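Local structure of methanol--corrinoid protein co-methyltransferase (2I2X) at residues V26-D31 with G211-G216; N179-L184 with A427-L432. The protein catalyses the transfer of the methyl group of methanol to the cob(I)amide bound by its partner MtaC, a step of methanogenesis from methanol. All blocks are in the same frame, centred on the assembly; numbering follows the deposited sequence.

Helix 181-210 connects the two contacts: its first turn takes part in contact 2, and it leads through a short turn into strand 213-216, where contact 1 lies. The segments alternate along the chain, 26-31 and 179-184 coming first, then their partners 211-216 and 427-432. Contact 1 belongs to the TIM barrel, joining an N-terminal hairpin to a strand of the parallel sheet; contact 2 packs the start of the helix against the late helix 416-430. Their centres are 39 Å apart, on opposite sides of the chain's centre, and their nearest atoms about 19 Å. The helix and the strand that follows it therefore tie the barrel, at contact 1, to the packing of the C-terminal helices, at contact 2.

Contact 1 (V26-D31 with G211-G216); sequences VKAGLD and GTISAG
Ile213 meets Val26 and Ala28, and apolar packing by these three side chains carries most of the contact. The end of Ile213 and the CG1 branch of Val26 reach toward each other tip to tip, with Ile213 CD1 3.7 Å from Val26 CG1. That valine methyl is placed by the first torsion of Val26, which sets CG1 opposite the backbone N (chi1 175°). Val26 CG1 also lies 4.1 Å from Ile213 CG2, so the valine branch meets more than the end of the isoleucine. Ala28 adds its CB, 3.5 Å from Ile213 CD1. As modelled, the one delta methyl faces both residues of the hairpin strand, which point their side chains the same way, while Lys27 between them sends its amine away.

Contact with the backbone is of another kind. Ile213 CD1 comes within 3.0 Å of Lys27 O, an uncomfortably short approach of carbon to oxygen; with chi2 at 131°, away from a staggered value, the exact position of this methyl is doubtful. An alanine in place of Ile213 would probably open a gap between the hairpin and strand 213-216 and leave Val26 CG1 and Ala28 CB without their partner on this strand.

The strands themselves stay separate. Their short axes pass 9.3 Å apart at 126°, and the backbone of Ile213 pairs instead with Asp159 and Leu161 beside it in the parallel sheet. Leu160 of the neighbouring strand touches both Ala28 and Ile213, while Val263 packs on Val26 and Ile213, widening the apolar patch. Strand 25-28 belongs to a two-stranded antiparallel hairpin, and Ile213 opens its barrel strand; the arrangement is that of an N-terminal hairpin packed at the N-terminal end of a TIM barrel, where strands begin.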
ATOM      1  N   VAL A  26       7.724  18.306 -21.494  1.00 10.44           N
ATOM      2  CA  VAL A  26       6.379  18.890 -21.482  1.00 10.31           C
ATOM      3  C   VAL A  26       6.230  19.828 -20.268  1.00 11.17           C
ATOM      4  O   VAL A  26       6.457  19.436 -19.128  1.00 11.27           O
ATOM      5  CB  VAL A  26       5.277  17.783 -21.440  1.00 10.63           C
ATOM      6  CG1 VAL A  26       3.869  18.378 -21.300  1.00  9.96           C
ATOM      7  CG2 VAL A  26       5.353  16.893 -22.644  1.00  9.21           C
ATOM      8  N   LYS A  27       5.889  21.081 -20.533  1.00 11.87           N
ATOM      9  CA  LYS A  27       5.634  22.081 -19.502  1.00 12.03           C
ATOM     10  C   LYS A  27       4.120  22.127 -19.257  1.00 11.92           C
ATOM     11  O   LYS A  27       3.368  22.065 -20.209  1.00 11.89           O
ATOM     12  CB  LYS A  27       6.132  23.434 -19.987  1.00 11.87           C
ATOM     13  CG  LYS A  27       7.650  23.487 -20.240  1.00 13.04           C
ATOM     14  CD  LYS A  27       8.009  24.793 -20.928  1.00 13.23           C
ATOM     15  CE  LYS A  27       9.233  25.442 -20.345  1.00 16.22           C
ATOM     16  NZ  LYS A  27      10.478  25.138 -21.053  1.00 16.91           N
ATOM     17  N   ALA A  28       3.668  22.211 -18.000  1.00 11.45           N
ATOM     18  CA  ALA A  28       2.218  22.127 -17.696  1.00 11.27           C
ATOM     19  C   ALA A  28       1.876  22.429 -16.232  1.00 11.10           C
ATOM     20  O   ALA A  28       2.722  22.364 -15.363  1.00 11.94           O
ATOM     21  CB  ALA A  28       1.657  20.759 -18.076  1.00 10.79           C
ATOM     22  N   GLY A  29       0.617  22.746 -15.980  1.00 11.36           N
ATOM     23  CA  GLY A  29       0.109  22.975 -14.644  1.00 11.41           C
ATOM     24  C   GLY A  29       0.824  24.073 -13.901  1.00 11.84           C
ATOM     25  O   GLY A  29       1.209  25.095 -14.481  1.00 11.31           O
ATOM     26  N   LEU A  30       1.024  23.841 -12.610  1.00 12.30           N
ATOM     27  CA  LEU A  30       1.570  24.852 -11.740  1.00 13.02           C
ATOM     28  C   LEU A  30       3.066  24.687 -11.635  1.00 13.52           C
ATOM     29  O   LEU A  30       3.569  23.999 -10.735  1.00 14.42           O
ATOM     30  CB  LEU A  30       0.884  24.793 -10.388  1.00 12.90           C
ATOM     31  CG  LEU A  30      -0.639  25.030 -10.453  1.00 13.75           C
ATOM     32  CD1 LEU A  30      -1.330  24.635  -9.162  1.00 11.52           C
ATOM     33  CD2 LEU A  30      -0.950  26.499 -10.808  1.00 13.34           C
ATOM     34  N   ASP A  31       3.777  25.281 -12.593  1.00 13.61           N
ATOM     35  CA  ASP A  31       5.236  25.323 -12.548  1.00 14.27           C
ATOM     36  C   ASP A  31       5.892  23.916 -12.660  1.00 13.05           C
ATOM     37  O   ASP A  31       7.038  23.713 -12.267  1.00 12.74           O
ATOM     38  CB  ASP A  31       5.666  26.072 -11.277  1.00 15.18           C
ATOM     39  CG  ASP A  31       7.110  26.460 -11.295  1.00 19.99           C
ATOM     40  OD1 ASP A  31       7.585  26.899 -12.370  1.00 24.77           O
ATOM     41  OD2 ASP A  31       7.776  26.336 -10.227  1.00 24.91           O
ATOM     42  N   GLY A 211      -5.521  25.382 -24.349  1.00 18.52           N
ATOM     43  CA  GLY A 211      -4.191  25.610 -23.766  1.00 17.03           C
ATOM     44  C   GLY A 211      -3.777  24.517 -22.791  1.00 16.81           C
ATOM     45  O   GLY A 211      -2.982  24.768 -21.892  1.00 17.20           O
ATOM     46  N   THR A 212      -4.322  23.306 -22.946  1.00 15.79           N
ATOM     47  CA  THR A 212      -3.935  22.195 -22.098  1.00 14.91           C
ATOM     48  C   THR A 212      -3.052  21.178 -22.834  1.00 14.50           C
ATOM     49  O   THR A 212      -2.555  21.431 -23.937  1.00 13.62           O
ATOM     50  CB  THR A 212      -5.146  21.516 -21.483  1.00 15.51           C
ATOM     51  OG1 THR A 212      -5.958  20.942 -22.528  1.00 16.31           O
ATOM     52  CG2 THR A 212      -5.947  22.533 -20.631  1.00 14.20           C
ATOM     53  N   ILE A 213      -2.831  20.022 -22.220  1.00 13.84           N
ATOM     54  CA  ILE A 213      -1.936  19.077 -22.856  1.00 13.02           C
ATOM     55  C   ILE A 213      -2.588  17.806 -23.332  1.00 12.12           C
ATOM     56  O   ILE A 213      -3.273  17.135 -22.588  1.00 12.30           O
ATOM     57  CB  ILE A 213      -0.635  18.879 -22.053  1.00 13.68           C
ATOM     58  CG1 ILE A 213       0.346  19.971 -22.542  1.00 14.87           C
ATOM     59  CG2 ILE A 213      -0.046  17.470 -22.283  1.00 11.30           C
ATOM     60  CD1 ILE A 213       0.988  20.715 -21.469  1.00 16.88           C
ATOM     61  N   SER A 214      -2.395  17.513 -24.608  1.00 10.80           N
ATOM     62  CA  SER A 214      -2.854  16.259 -25.165  1.00 10.10           C
ATOM     63  C   SER A 214      -1.807  15.223 -24.752  1.00  9.43           C
ATOM     64  O   SER A 214      -0.716  15.170 -25.324  1.00  9.59           O
ATOM     65  CB  SER A 214      -2.980  16.389 -26.690  1.00  9.86           C
ATOM     66  OG  SER A 214      -3.316  15.162 -27.291  1.00 11.14           O
ATOM     67  N   ALA A 215      -2.114  14.429 -23.735  1.00  8.25           N
ATOM     68  CA  ALA A 215      -1.079  13.647 -23.091  1.00  7.70           C
ATOM     69  C   ALA A 215      -0.789  12.272 -23.728  1.00  7.15           C
ATOM     70  O   ALA A 215       0.353  11.979 -24.065  1.00  6.95           O
ATOM     71  CB  ALA A 215      -1.341  13.543 -21.595  1.00  7.55           C
ATOM     72  N   GLY A 216      -1.811  11.435 -23.888  1.00  7.11           N
ATOM     73  CA  GLY A 216      -1.658  10.141 -24.558  1.00  6.96           C
ATOM     74  C   GLY A 216      -2.578   9.081 -23.973  1.00  7.59           C
ATOM     75  O   GLY A 216      -3.247   9.323 -22.968  1.00  7.68           O
TER

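Contact 2 (N179-L184 with A427-L432); sequences NDIPGL and AALEAL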
ATOM      1  N   ASN A 179      -5.821 -18.068 -28.713  1.00 15.47           N
ATOM      2  CA  ASN A 179      -4.489 -18.093 -29.338  1.00 15.00           C
ATOM      3  C   ASN A 179      -4.559 -17.685 -30.812  1.00 15.21           C
ATOM      4  O   ASN A 179      -3.797 -18.169 -31.653  1.00 15.13           O
ATOM      5  CB  ASN A 179      -3.821 -19.455 -29.159  1.00 14.48           C
ATOM      6  CG  ASN A 179      -3.473 -19.753 -27.682  1.00 15.23           C
ATOM      7  OD1 ASN A 179      -3.409 -18.848 -26.841  1.00 15.92           O
ATOM      8  ND2 ASN A 179      -3.255 -21.025 -27.373  1.00 10.64           N
ATOM      9  N   ASP A 180      -5.496 -16.790 -31.111  1.00 15.05           N
ATOM     10  CA  ASP A 180      -5.649 -16.277 -32.454  1.00 15.30           C
ATOM     11  C   ASP A 180      -4.702 -15.081 -32.605  1.00 15.23           C
ATOM     12  O   ASP A 180      -5.077 -13.908 -32.400  1.00 15.08           O
ATOM     13  CB  ASP A 180      -7.118 -15.929 -32.742  1.00 15.47           C
ATOM     14  CG  ASP A 180      -7.341 -15.480 -34.178  1.00 18.25           C
ATOM     15  OD1 ASP A 180      -6.345 -15.337 -34.940  1.00 18.82           O
ATOM     16  OD2 ASP A 180      -8.522 -15.273 -34.553  1.00 22.44           O
ATOM     17  N   ILE A 181      -3.454 -15.395 -32.937  1.00 15.02           N
ATOM     18  CA  ILE A 181      -2.426 -14.379 -33.088  1.00 14.93           C
ATOM     19  C   ILE A 181      -2.733 -13.321 -34.176  1.00 14.93           C
ATOM     20  O   ILE A 181      -2.652 -12.107 -33.903  1.00 15.09           O
ATOM     21  CB  ILE A 181      -1.079 -15.012 -33.334  1.00 14.82           C
ATOM     22  CG1 ILE A 181      -0.766 -16.041 -32.243  1.00 15.24           C
ATOM     23  CG2 ILE A 181      -0.037 -13.940 -33.428  1.00 16.51           C
ATOM     24  CD1 ILE A 181      -1.032 -15.595 -30.788  1.00 15.07           C
ATOM     25  N   PRO A 182      -3.115 -13.767 -35.400  1.00 14.55           N
ATOM     26  CA  PRO A 182      -3.587 -12.815 -36.409  1.00 13.62           C
ATOM     27  C   PRO A 182      -4.719 -11.908 -35.899  1.00 13.25           C
ATOM     28  O   PRO A 182      -4.746 -10.717 -36.222  1.00 13.27           O
ATOM     29  CB  PRO A 182      -4.094 -13.738 -37.531  1.00 13.70           C
ATOM     30  CG  PRO A 182      -3.242 -14.954 -37.412  1.00 13.34           C
ATOM     31  CD  PRO A 182      -3.128 -15.152 -35.925  1.00 14.28           C
ATOM     32  N   GLY A 183      -5.652 -12.459 -35.122  1.00 12.71           N
ATOM     33  CA  GLY A 183      -6.719 -11.654 -34.536  1.00 12.41           C
ATOM     34  C   GLY A 183      -6.143 -10.586 -33.610  1.00 12.41           C
ATOM     35  O   GLY A 183      -6.567  -9.420 -33.639  1.00 12.80           O
ATOM     36  N   LEU A 184      -5.153 -10.974 -32.811  1.00 11.46           N
ATOM     37  CA  LEU A 184      -4.407 -10.003 -32.022  1.00 10.77           C
ATOM     38  C   LEU A 184      -3.845  -8.878 -32.888  1.00  9.65           C
ATOM     39  O   LEU A 184      -4.066  -7.702 -32.576  1.00  8.58           O
ATOM     40  CB  LEU A 184      -3.294 -10.692 -31.224  1.00 11.09           C
ATOM     41  CG  LEU A 184      -3.475 -11.212 -29.784  1.00 11.87           C
ATOM     42  CD1 LEU A 184      -4.912 -11.336 -29.278  1.00  9.65           C
ATOM     43  CD2 LEU A 184      -2.720 -12.540 -29.628  1.00 11.76           C
ATOM     44  N   ALA A 427       5.325 -18.681 -36.388  1.00 14.37           N
ATOM     45  CA  ALA A 427       4.958 -19.283 -37.677  1.00 14.65           C
ATOM     46  C   ALA A 427       3.669 -18.673 -38.238  1.00 14.80           C
ATOM     47  O   ALA A 427       3.591 -18.408 -39.437  1.00 14.74           O
ATOM     48  CB  ALA A 427       4.875 -20.826 -37.587  1.00 13.52           C
ATOM     49  N   ALA A 428       2.681 -18.429 -37.371  1.00 15.17           N
ATOM     50  CA  ALA A 428       1.418 -17.795 -37.794  1.00 15.21           C
ATOM     51  C   ALA A 428       1.619 -16.374 -38.269  1.00 15.68           C
ATOM     52  O   ALA A 428       0.975 -15.954 -39.225  1.00 17.41           O
ATOM     53  CB  ALA A 428       0.374 -17.825 -36.683  1.00 14.47           C
ATOM     54  N   LEU A 429       2.511 -15.625 -37.623  1.00 16.00           N
ATOM     55  CA  LEU A 429       2.796 -14.256 -38.056  1.00 16.05           C
ATOM     56  C   LEU A 429       3.580 -14.251 -39.354  1.00 16.65           C
ATOM     57  O   LEU A 429       3.416 -13.343 -40.182  1.00 16.34           O
ATOM     58  CB  LEU A 429       3.574 -13.468 -37.004  1.00 15.56           C
ATOM     59  CG  LEU A 429       2.876 -13.128 -35.683  1.00 15.21           C
ATOM     60  CD1 LEU A 429       3.939 -12.969 -34.592  1.00 13.21           C
ATOM     61  CD2 LEU A 429       2.028 -11.878 -35.843  1.00 12.82           C
ATOM     62  N   GLU A 430       4.430 -15.261 -39.527  1.00 17.00           N
ATOM     63  CA  GLU A 430       5.285 -15.301 -40.693  1.00 17.85           C
ATOM     64  C   GLU A 430       4.522 -15.768 -41.941  1.00 17.80           C
ATOM     65  O   GLU A 430       4.952 -15.507 -43.052  1.00 17.58           O
ATOM     66  CB  GLU A 430       6.563 -16.107 -40.422  1.00 18.07           C
ATOM     67  CG  GLU A 430       7.510 -15.367 -39.471  1.00 21.40           C
ATOM     68  CD  GLU A 430       8.873 -16.010 -39.287  1.00 25.58           C
ATOM     69  OE1 GLU A 430       9.878 -15.267 -39.297  1.00 29.41           O
ATOM     70  OE2 GLU A 430       8.956 -17.238 -39.097  1.00 27.13           O
ATOM     71  N   ALA A 431       3.373 -16.414 -41.752  1.00 17.81           N
ATOM     72  CA  ALA A 431       2.569 -16.907 -42.884  1.00 18.02           C
ATOM     73  C   ALA A 431       1.666 -15.821 -43.455  1.00 18.20           C
ATOM     74  O   ALA A 431       1.091 -16.017 -44.511  1.00 18.89           O
ATOM     75  CB  ALA A 431       1.728 -18.142 -42.475  1.00 17.41           C
ATOM     76  N   LEU A 432       1.546 -14.685 -42.757  1.00 17.96           N
ATOM     77  CA  LEU A 432       0.680 -13.599 -43.193  1.00 17.96           C
ATOM     78  C   LEU A 432       1.259 -12.884 -44.407  1.00 18.16           C
ATOM     79  O   LEU A 432       2.466 -12.911 -44.616  1.00 18.51           O
ATOM     80  CB  LEU A 432       0.429 -12.607 -42.055  1.00 17.57           C
ATOM     81  CG  LEU A 432      -0.371 -13.170 -40.873  1.00 18.17           C
ATOM     82  CD1 LEU A 432      -0.301 -12.237 -39.609  1.00 16.46           C
ATOM     83  CD2 LEU A 432      -1.820 -13.542 -41.267  1.00 14.52           C
TER
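Ile181 and Pro182, at the start of one helix, fit against Ala428, Leu429 and Leu432 near the end of another. The sharpest fit is between the branched side chains. Ile181 CG2 settles beside the fork of Leu429, 3.8 Å from Leu429 CG and equally near its CD2, the two side chains crossing at about a right angle. The isoleucine divides its branches: CG2, anti to the backbone N because chi1 is -53°, presses on the leucine, whereas the CG1 arm leads away from helix 416-430.

Pro182 forms the second bump. Its CG and CD lie over the shallow dip between Ala428 and Leu432, four residues apart: Pro182 CD lies 4.5 Å from Ala428 CB, and Pro182 CG lies 4.3 Å from Leu432 CD2. The small alanine leaves room for the ring, and Leu432 borders the other side of the dip. At these distances the packing is looser than at Leu429. Proline suits the second position of a helix, where its missing N-H costs no bond of the first turn.

A capping bond holds the start of this helix. Asp180, at the N-cap, accepts from Gly183 N through OD1 at 3.0 Å; the N-H comes from above the carboxylate plane, with an N-H...O angle of 155°. A beta carbon at Gly183 would run into Asp180 OD2.

Around the contact, Asp180 OD2 bonds to Tyr447 OH of helix 436-450, a second tie to the C-terminal helices. Leu429 continues onto Ala397 and Cys401 of helix 389-409, and Leu432 touches Phe439 and Tyr390. Ile181 and Leu184 also touch Ile242 of helix 240-259, and Leu184 packs on Phe172 and Ala175 of helix 169-176, so this first turn is packed by helices 240-259 and 169-176 as well as by the C-terminal helices.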